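Local atomic coordinates of NEQ263 (Nanoarchaeum equitans Kin4-M, PDB entry 5BN3), a protein that probably binds ATP and, together with its partner subunit NeqA, builds the catalytic core complex of an unusual archaeal ATP synthase. Residues Leu125-Pro136 with Ile274-Asn285; Leu138-Gln146 with Asn313-Leu321. All coordinates share one frame; numbering follows the deposited sequence.

Interaction 1. Residues Leu125-Pro136 with Ile274-Asn285; sequences LKGQKIAIFSPP and ITLIPMLTMPGN
Phe133 and Leu280 lie side by side on one face of the sheet, pointing the same way, and their fit depends on how the leucine is turned. Its CG sits between the backbone N and the carbonyl carbon (chi1 59°), a setting that brings both methyl groups to the ring. Leu280 CD1 lies 3.7 Å from Phe133 CD1, and its CD2 is 3.7 Å from Phe133 CE1. Met282 crosses the phenylalanine at about a right angle, with SD 3.7 Å from Phe133 CB. The sulfur approaches the ring obliquely, 60° off the normal, in a Met-aromatic contact. Helix 290-296 covers this face.

On the opposite face Ile132 and Met279 also run alongside each other, Ile132 CB being 4.1 Å from Met279 CG, while Ile132 CD1 rests 4.0 Å from Ile277 CG2. The two backbones are parallel neighbours in the central sheet of a P-loop NTPase domain. Strand 131-134 leads into helix 140-151, and the loop between them has the position of the phosphate-binding loop in this family, although the sequence here lacks the Walker A lysine. Backbone bonds join Ile132, Leu280, Ser134 and Met282 in succession.

At the start of the pairing, Thr275 OG1 accepts the N-H of Gly127 at 2.9 Å, almost straight at 172°. Gly127, in a type II turn from Leu125 to Gln128, has backbone angles that by themselves call for glycine, and Gln128 OE1 closes the turn further by accepting from Leu125 N.

Past the strands, Asn285 lies along Pro135, its OD1 3.2 Å from Pro135 CG. Pro136 CG meets the methyl CG2 of Thr281 at 3.7 Å, whereas the hydroxyl of Thr281 is hydrogen-bonded to Asp227 OD2. Tyr423 of the neighbouring alpha chain packs on Pro136, and Arg396 of that chain on Thr281.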
loop_
_atom_site.group_PDB
_atom_site.type_symbol
_atom_site.label_atom_id
_atom_site.label_comp_id
_atom_site.label_asym_id
_atom_site.label_seq_id
_atom_site.Cartn_x
_atom_site.Cartn_y
_atom_site.Cartn_z
ATOM N N LEU B 125 -22.866 19.789 24.499
ATOM C CA LEU B 125 -23.299 19.772 25.896
ATOM C C LEU B 125 -22.164 20.196 26.823
ATOM O O LEU B 125 -20.993 20.024 26.491
ATOM C CB LEU B 125 -23.818 18.384 26.289
ATOM C CG LEU B 125 -25.309 18.095 26.086
ATOM C CD1 LEU B 125 -25.733 18.325 24.656
ATOM C CD2 LEU B 125 -25.640 16.672 26.500
ATOM N N LYS B 126 -22.505 20.758 27.981
ATOM C CA LYS B 126 -21.482 21.212 28.922
ATOM C C LYS B 126 -20.731 20.027 29.524
ATOM O O LYS B 126 -21.334 19.130 30.122
ATOM C CB LYS B 126 -22.080 22.086 30.032
ATOM C CG LYS B 126 -21.032 22.904 30.787
ATOM C CD LYS B 126 -21.659 23.950 31.703
ATOM C CE LYS B 126 -22.233 23.326 32.962
ATOM N NZ LYS B 126 -22.715 24.361 33.921
ATOM N N GLY B 127 -19.412 20.024 29.350
ATOM C CA GLY B 127 -18.587 18.922 29.810
ATOM C C GLY B 127 -18.271 17.939 28.699
ATOM O O GLY B 127 -17.514 16.992 28.893
ATOM N N GLN B 128 -18.847 18.164 27.525
ATOM C CA GLN B 128 -18.615 17.269 26.395
ATOM C C GLN B 128 -17.266 17.546 25.735
ATOM O O GLN B 128 -16.756 18.671 25.776
ATOM C CB GLN B 128 -19.746 17.411 25.367
ATOM C CG GLN B 128 -19.767 16.351 24.270
ATOM C CD GLN B 128 -21.000 16.452 23.384
ATOM O OE1 GLN B 128 -21.832 17.343 23.559
ATOM N NE2 GLN B 128 -21.122 15.535 22.432
ATOM N N LYS B 129 -16.676 16.505 25.157
ATOM C CA LYS B 129 -15.518 16.676 24.298
ATOM C C LYS B 129 -15.948 16.375 22.865
ATOM O O LYS B 129 -16.452 15.288 22.569
ATOM C CB LYS B 129 -14.360 15.766 24.735
ATOM C CG LYS B 129 -14.748 14.311 24.953
ATOM C CD LYS B 129 -13.542 13.463 25.307
ATOM C CE LYS B 129 -13.912 11.996 25.387
ATOM N NZ LYS B 129 -14.794 11.681 26.539
ATOM N N ILE B 130 -15.777 17.350 21.982
ATOM C CA ILE B 130 -16.184 17.183 20.594
ATOM C C ILE B 130 -15.214 17.891 19.652
ATOM O O ILE B 130 -14.858 19.048 19.866
ATOM C CB ILE B 130 -17.641 17.657 20.375
ATOM C CG1 ILE B 130 -18.025 17.581 18.899
ATOM C CG2 ILE B 130 -17.826 19.065 20.889
ATOM C CD1 ILE B 130 -19.515 17.396 18.687
ATOM N N ALA B 131 -14.773 17.181 18.618
ATOM C CA ALA B 131 -13.741 17.699 17.731
ATOM C C ALA B 131 -14.311 18.416 16.514
ATOM O O ALA B 131 -15.457 18.193 16.127
ATOM C CB ALA B 131 -12.823 16.579 17.291
ATOM N N ILE B 132 -13.501 19.283 15.917
ATOM C CA ILE B 132 -13.801 19.822 14.597
ATOM C C ILE B 132 -12.790 19.232 13.614
ATOM O O ILE B 132 -11.580 19.390 13.795
ATOM C CB ILE B 132 -13.716 21.364 14.575
ATOM C CG1 ILE B 132 -14.722 21.977 15.555
ATOM C CG2 ILE B 132 -13.972 21.898 13.168
ATOM C CD1 ILE B 132 -14.583 23.479 15.707
ATOM N N PHE B 133 -13.284 18.531 12.594
ATOM C CA PHE B 133 -12.428 17.972 11.551
ATOM C C PHE B 133 -12.542 18.873 10.335
ATOM O O PHE B 133 -13.653 19.183 9.898
ATOM C CB PHE B 133 -12.896 16.570 11.133
ATOM C CG PHE B 133 -12.703 15.502 12.181
ATOM C CD1 PHE B 133 -12.126 15.787 13.409
ATOM C CD2 PHE B 133 -13.096 14.196 11.919
ATOM C CE1 PHE B 133 -11.957 14.788 14.362
ATOM C CE2 PHE B 133 -12.929 13.197 12.864
ATOM C CZ PHE B 133 -12.359 13.495 14.089
ATOM N N SER B 134 -11.413 19.284 9.770
ATOM C CA SER B 134 -11.452 20.150 8.593
ATOM C C SER B 134 -10.472 19.732 7.504
ATOM O O SER B 134 -9.352 19.314 7.795
ATOM C CB SER B 134 -11.201 21.613 8.979
ATOM O OG SER B 134 -11.152 22.443 7.828
ATOM N N PRO B 135 -10.906 19.838 6.240
ATOM C CA PRO B 135 -9.974 19.770 5.111
ATOM C C PRO B 135 -9.036 20.964 5.204
ATOM O O PRO B 135 -9.412 21.972 5.807
ATOM C CB PRO B 135 -10.888 19.942 3.890
ATOM C CG PRO B 135 -12.260 19.566 4.367
ATOM C CD PRO B 135 -12.309 19.977 5.807
ATOM N N PRO B 136 -7.826 20.857 4.636
ATOM C CA PRO B 136 -6.936 22.023 4.620
ATOM C C PRO B 136 -7.605 23.216 3.939
ATOM O O PRO B 136 -8.292 23.031 2.933
ATOM C CB PRO B 136 -5.757 21.545 3.771
ATOM C CG PRO B 136 -5.736 20.068 3.964
ATOM C CD PRO B 136 -7.181 19.657 4.076
ATOM N N ILE B 274 -15.235 20.778 32.300
ATOM C CA ILE B 274 -14.329 21.127 31.214
ATOM C C ILE B 274 -14.964 20.726 29.890
ATOM O O ILE B 274 -15.125 19.536 29.603
ATOM C CB ILE B 274 -12.967 20.415 31.341
ATOM C CG1 ILE B 274 -12.236 20.871 32.608
ATOM C CG2 ILE B 274 -12.104 20.693 30.118
ATOM C CD1 ILE B 274 -10.908 20.169 32.831
ATOM N N THR B 275 -15.343 21.720 29.092
ATOM C CA THR B 275 -15.819 21.464 27.737
ATOM C C THR B 275 -14.628 21.580 26.789
ATOM O O THR B 275 -13.941 22.605 26.758
ATOM C CB THR B 275 -16.939 22.440 27.327
ATOM O OG1 THR B 275 -18.027 22.332 28.253
ATOM C CG2 THR B 275 -17.445 22.117 25.930
ATOM N N LEU B 276 -14.379 20.523 26.023
ATOM C CA LEU B 276 -13.156 20.431 25.234
ATOM C C LEU B 276 -13.443 20.332 23.742
ATOM O O LEU B 276 -14.204 19.472 23.302
ATOM C CB LEU B 276 -12.332 19.225 25.699
ATOM C CG LEU B 276 -11.032 18.912 24.961
ATOM C CD1 LEU B 276 -10.104 20.101 25.018
ATOM C CD2 LEU B 276 -10.360 17.692 25.567
ATOM N N ILE B 277 -12.832 21.222 22.967
ATOM C CA ILE B 277 -12.978 21.197 21.516
ATOM C C ILE B 277 -11.612 21.111 20.832
ATOM O O ILE B 277 -10.959 22.129 20.598
ATOM C CB ILE B 277 -13.753 22.430 21.003
ATOM C CG1 ILE B 277 -15.124 22.518 21.685
ATOM C CG2 ILE B 277 -13.924 22.370 19.495
ATOM C CD1 ILE B 277 -15.950 23.721 21.268
ATOM N N PRO B 278 -11.167 19.881 20.531
ATOM C CA PRO B 278 -9.919 19.683 19.789
ATOM C C PRO B 278 -10.174 19.924 18.310
ATOM O O PRO B 278 -11.200 19.488 17.792
ATOM C CB PRO B 278 -9.600 18.197 20.013
ATOM C CG PRO B 278 -10.558 17.722 21.083
ATOM C CD PRO B 278 -11.758 18.603 20.958
ATOM N N MET B 279 -9.266 20.616 17.639
ATOM C CA MET B 279 -9.421 20.875 16.215
ATOM C C MET B 279 -8.283 20.216 15.458
ATOM O O MET B 279 -7.134 20.243 15.905
ATOM C CB MET B 279 -9.421 22.378 15.944
ATOM C CG MET B 279 -10.616 23.121 16.516
ATOM S SD MET B 279 -10.403 24.900 16.350
ATOM C CE MET B 279 -9.423 25.250 17.805
ATOM N N LEU B 280 -8.601 19.620 14.314
ATOM C CA LEU B 280 -7.567 19.015 13.480
ATOM C C LEU B 280 -7.827 19.162 11.988
ATOM O O LEU B 280 -8.975 19.257 11.544
ATOM C CB LEU B 280 -7.343 17.542 13.852
ATOM C CG LEU B 280 -8.496 16.540 13.756
ATOM C CD1 LEU B 280 -8.594 15.935 12.366
ATOM C CD2 LEU B 280 -8.322 15.440 14.791
ATOM N N THR B 281 -6.742 19.195 11.226
ATOM C CA THR B 281 -6.817 19.169 9.776
ATOM C C THR B 281 -6.732 17.715 9.341
ATOM O O THR B 281 -5.819 16.997 9.756
ATOM C CB THR B 281 -5.653 19.957 9.149
ATOM O OG1 THR B 281 -5.722 21.329 9.562
ATOM C CG2 THR B 281 -5.715 19.887 7.634
ATOM N N MET B 282 -7.693 17.267 8.538
ATOM C CA MET B 282 -7.632 15.930 7.956
ATOM C C MET B 282 -6.708 16.001 6.749
ATOM O O MET B 282 -7.100 16.550 5.720
ATOM C CB MET B 282 -9.024 15.471 7.507
ATOM C CG MET B 282 -10.071 15.434 8.610
ATOM S SD MET B 282 -11.683 14.836 8.043
ATOM C CE MET B 282 -12.310 16.284 7.181
ATOM N N PRO B 283 -5.486 15.448 6.872
ATOM C CA PRO B 283 -4.407 15.594 5.882
ATOM C C PRO B 283 -4.874 15.699 4.420
ATOM O O PRO B 283 -5.068 16.822 3.959
ATOM C CB PRO B 283 -3.546 14.355 6.133
ATOM C CG PRO B 283 -3.650 14.182 7.631
ATOM C CD PRO B 283 -5.091 14.542 7.970
ATOM N N GLY B 284 -5.089 14.589 3.721
ATOM C CA GLY B 284 -5.552 14.657 2.330
ATOM C C GLY B 284 -7.067 14.802 2.218
ATOM O O GLY B 284 -7.670 14.240 1.302
ATOM N N ASN B 285 -7.675 15.551 3.137
ATOM C CA ASN B 285 -9.132 15.560 3.292
ATOM C C ASN B 285 -9.654 14.125 3.410
ATOM O O ASN B 285 -10.687 13.766 2.840
ATOM C CB ASN B 285 -9.818 16.317 2.145
ATOM C CG ASN B 285 -11.285 16.595 2.423
ATOM O OD1 ASN B 285 -11.730 16.561 3.571
ATOM N ND2 ASN B 285 -12.045 16.864 1.369
#

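Interaction 2. Residues Leu138-Gln146 with Asn313-Leu321; sequences LPMERLALQ and NIYPPIDLL
Tyr315 reaches across to the first turns of helix 140-151 and ends at Gln146. From CB, which points toward the helix, the ring is carried outward with CG anti to the backbone N (chi1 174°). One ring face is then covered by the next residue: the peptide bond before Pro316 is cis, and Pro316 CB stands 3.9 Å above the ring plane, over its centre. At the ring edge, CD2 meets Pro139 CG at 3.8 Å. On the side opposite Pro316, Arg142 CB approaches CE2 (4.0 Å) from above the plane, where Arg142 NE also hangs, its guanidinium too distant for more than a weak cation-pi attraction. At the tip, Tyr315 OH donates to Gln146 OE1 at 2.9 Å, in the carbonyl plane, with amide and ring only 10° from coplanar; CE1 lies 3.3 Å from the same oxygen. A phenylalanine in place of Tyr315 would probably keep the proline contacts but leave Gln146 OE1 without this donor, its amide left to weak bonds from NE2 to the carbonyls of Asp387 and Glu390.

Leu143 spreads its two methyls, CD1 to Pro316 CB and CD2 to Ile318 CD1, and Leu138 CD2 touches Pro317 CG. The 313-321 loop packs against helix 140-151 and also against helix 116-119, while Asp319 is hydrogen-bonded through its backbone to Val304 of strand 301-304.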
loop_
_atom_site.group_PDB
_atom_site.type_symbol
_atom_site.label_atom_id
_atom_site.label_comp_id
_atom_site.label_asym_id
_atom_site.label_seq_id
_atom_site.Cartn_x
_atom_site.Cartn_y
_atom_site.Cartn_z
ATOM N N LEU B 138 -10.097 25.228 4.925
ATOM C CA LEU B 138 -11.466 25.572 5.312
ATOM C C LEU B 138 -11.505 26.354 6.633
ATOM O O LEU B 138 -10.617 26.199 7.472
ATOM C CB LEU B 138 -12.344 24.312 5.367
ATOM C CG LEU B 138 -13.120 24.040 4.071
ATOM C CD1 LEU B 138 -12.184 23.812 2.891
ATOM C CD2 LEU B 138 -14.070 22.865 4.221
ATOM N N PRO B 139 -12.533 27.209 6.813
ATOM C CA PRO B 139 -12.582 28.128 7.959
ATOM C C PRO B 139 -12.896 27.467 9.302
ATOM O O PRO B 139 -13.871 27.846 9.959
ATOM C CB PRO B 139 -13.714 29.089 7.582
ATOM C CG PRO B 139 -14.609 28.274 6.717
ATOM C CD PRO B 139 -13.690 27.395 5.917
ATOM N N MET B 140 -12.071 26.509 9.709
ATOM C CA MET B 140 -12.228 25.838 10.994
ATOM C C MET B 140 -12.004 26.802 12.160
ATOM O O MET B 140 -12.647 26.685 13.208
ATOM C CB MET B 140 -11.255 24.659 11.072
ATOM C CG MET B 140 -11.164 23.981 12.425
ATOM S SD MET B 140 -10.097 22.523 12.374
ATOM C CE MET B 140 -8.603 23.222 11.675
ATOM N N GLU B 141 -11.098 27.757 11.969
ATOM C CA GLU B 141 -10.777 28.722 13.014
ATOM C C GLU B 141 -11.945 29.663 13.291
ATOM O O GLU B 141 -12.269 29.929 14.448
ATOM C CB GLU B 141 -9.526 29.526 12.646
ATOM C CG GLU B 141 -8.280 28.684 12.401
ATOM C CD GLU B 141 -8.180 28.180 10.973
ATOM O OE1 GLU B 141 -9.069 28.505 10.156
ATOM O OE2 GLU B 141 -7.210 27.457 10.664
ATOM N N ARG B 142 -12.574 30.165 12.231
ATOM C CA ARG B 142 -13.755 31.012 12.379
ATOM C C ARG B 142 -14.874 30.287 13.115
ATOM O O ARG B 142 -15.551 30.875 13.954
ATOM C CB ARG B 142 -14.253 31.503 11.014
ATOM C CG ARG B 142 -13.325 32.500 10.342
ATOM C CD ARG B 142 -14.095 33.591 9.605
ATOM N NE ARG B 142 -14.817 33.086 8.441
ATOM C CZ ARG B 142 -14.300 32.999 7.218
ATOM N NH1 ARG B 142 -13.048 33.374 6.994
ATOM N NH2 ARG B 142 -15.035 32.532 6.219
ATOM N N LEU B 143 -15.061 29.005 12.809
ATOM C CA LEU B 143 -16.110 28.217 13.453
ATOM C C LEU B 143 -15.872 28.083 14.953
ATOM O O LEU B 143 -16.796 28.237 15.748
ATOM C CB LEU B 143 -16.218 26.830 12.811
ATOM C CG LEU B 143 -17.280 25.920 13.439
ATOM C CD1 LEU B 143 -18.658 26.554 13.332
ATOM C CD2 LEU B 143 -17.280 24.542 12.802
ATOM N N ALA B 144 -14.629 27.803 15.335
ATOM C CA ALA B 144 -14.280 27.652 16.745
ATOM C C ALA B 144 -14.482 28.953 17.509
ATOM O O ALA B 144 -14.953 28.949 18.647
ATOM C CB ALA B 144 -12.850 27.198 16.877
ATOM N N LEU B 145 -14.101 30.061 16.880
ATOM C CA LEU B 145 -14.230 31.383 17.485
ATOM C C LEU B 145 -15.687 31.797 17.642
ATOM O O LEU B 145 -16.061 32.401 18.647
ATOM C CB LEU B 145 -13.473 32.426 16.657
ATOM C CG LEU B 145 -11.949 32.374 16.766
ATOM C CD1 LEU B 145 -11.294 33.372 15.828
ATOM C CD2 LEU B 145 -11.546 32.654 18.195
ATOM N N GLN B 146 -16.510 31.476 16.648
ATOM C CA GLN B 146 -17.935 31.788 16.719
ATOM C C GLN B 146 -18.608 30.976 17.827
ATOM O O GLN B 146 -19.513 31.463 18.505
ATOM C CB GLN B 146 -18.618 31.541 15.365
ATOM C CG GLN B 146 -20.086 31.957 15.338
ATOM C CD GLN B 146 -20.697 31.905 13.949
ATOM O OE1 GLN B 146 -20.056 31.476 12.992
ATOM N NE2 GLN B 146 -21.947 32.347 13.836
ATOM N N ASN B 313 -19.937 28.452 -1.485
ATOM C CA ASN B 313 -19.953 29.665 -0.666
ATOM C C ASN B 313 -20.883 29.538 0.542
ATOM O O ASN B 313 -21.586 30.484 0.901
ATOM C CB ASN B 313 -20.315 30.896 -1.508
ATOM C CG ASN B 313 -19.865 32.197 -0.872
ATOM O OD1 ASN B 313 -18.847 32.249 -0.180
ATOM N ND2 ASN B 313 -20.626 33.259 -1.106
ATOM N N ILE B 314 -20.881 28.364 1.168
ATOM C CA ILE B 314 -21.656 28.150 2.385
ATOM C C ILE B 314 -20.748 28.197 3.610
ATOM O O ILE B 314 -19.862 27.354 3.760
ATOM C CB ILE B 314 -22.385 26.788 2.373
ATOM C CG1 ILE B 314 -23.274 26.653 1.133
ATOM C CG2 ILE B 314 -23.199 26.608 3.649
ATOM C CD1 ILE B 314 -24.374 27.684 1.045
ATOM N N TYR B 315 -20.952 29.197 4.466
ATOM C CA TYR B 315 -20.377 29.192 5.809
ATOM C C TYR B 315 -21.512 29.129 6.824
ATOM O O TYR B 315 -22.514 29.830 6.683
ATOM C CB TYR B 315 -19.496 30.425 6.083
ATOM C CG TYR B 315 -19.022 30.478 7.524
ATOM C CD1 TYR B 315 -19.770 31.124 8.502
ATOM C CD2 TYR B 315 -17.843 29.854 7.912
ATOM C CE1 TYR B 315 -19.358 31.151 9.817
ATOM C CE2 TYR B 315 -17.421 29.882 9.228
ATOM C CZ TYR B 315 -18.181 30.532 10.175
ATOM O OH TYR B 315 -17.764 30.560 11.488
ATOM N N PRO B 316 -21.364 28.287 7.856
ATOM C CA PRO B 316 -20.241 27.358 8.029
ATOM C C PRO B 316 -20.458 26.076 7.236
ATOM O O PRO B 316 -21.578 25.568 7.198
ATOM C CB PRO B 316 -20.260 27.068 9.529
ATOM C CG PRO B 316 -21.698 27.226 9.914
ATOM C CD PRO B 316 -22.255 28.308 9.031
ATOM N N PRO B 317 -19.393 25.552 6.610
ATOM C CA PRO B 317 -19.524 24.414 5.696
ATOM C C PRO B 317 -19.617 23.075 6.423
ATOM O O PRO B 317 -18.820 22.172 6.153
ATOM C CB PRO B 317 -18.233 24.487 4.881
ATOM C CG PRO B 317 -17.234 25.053 5.846
ATOM C CD PRO B 317 -17.997 26.015 6.724
ATOM N N ILE B 318 -20.597 22.942 7.310
ATOM C CA ILE B 318 -20.762 21.734 8.114
ATOM C C ILE B 318 -21.555 20.634 7.403
ATOM O O ILE B 318 -22.696 20.847 6.982
ATOM C CB ILE B 318 -21.440 22.060 9.464
ATOM C CG1 ILE B 318 -20.507 22.911 10.327
ATOM C CG2 ILE B 318 -21.816 20.788 10.201
ATOM C CD1 ILE B 318 -21.090 23.291 11.675
ATOM N N ASP B 319 -20.940 19.461 7.275
ATOM C CA ASP B 319 -21.616 18.275 6.758
ATOM C C ASP B 319 -22.567 17.752 7.832
ATOM O O ASP B 319 -22.128 17.203 8.844
ATOM C CB ASP B 319 -20.580 17.205 6.382
ATOM C CG ASP B 319 -21.181 16.035 5.612
ATOM O OD1 ASP B 319 -22.286 15.564 5.962
ATOM O OD2 ASP B 319 -20.531 15.571 4.649
ATOM N N LEU B 320 -23.868 17.927 7.610
ATOM C CA LEU B 320 -24.882 17.572 8.605
ATOM C C LEU B 320 -24.935 16.080 8.912
ATOM O O LEU B 320 -25.363 15.681 9.994
ATOM C CB LEU B 320 -26.269 18.043 8.150
ATOM C CG LEU B 320 -26.616 19.520 8.330
ATOM C CD1 LEU B 320 -28.022 19.805 7.826
ATOM C CD2 LEU B 320 -26.495 19.909 9.787
ATOM N N LEU B 321 -24.498 15.260 7.964
ATOM C CA LEU B 321 -24.632 13.814 8.102
ATOM C C LEU B 321 -23.357 13.130 8.597
ATOM O O LEU B 321 -23.423 12.138 9.321
ATOM C CB LEU B 321 -25.126 13.197 6.791
ATOM C CG LEU B 321 -26.525 13.681 6.399
ATOM C CD1 LEU B 321 -26.988 13.075 5.089
ATOM C CD2 LEU B 321 -27.495 13.342 7.503
#

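How the interactions relate
Read from the N terminus, the chain first lays down 125-136 and, directly after it, 138-146. Residues 274-285 then return beside 125-136, so that interaction 1 closes a loop of 137 residues; only afterwards does 313-321 come back to 138-146, closing the 166-residue loop of interaction 2. The segments alternate, and the two loops therefore cross. Interaction 1 belongs to the central sheet, interaction 2 to the outer side of the helix that follows its first strand. That helix joins them: Met140 packs against Ile132 and Met279, and Ala144 CB lies 3.4 Å from Met279 SD, leaving the helix between sheet and loop.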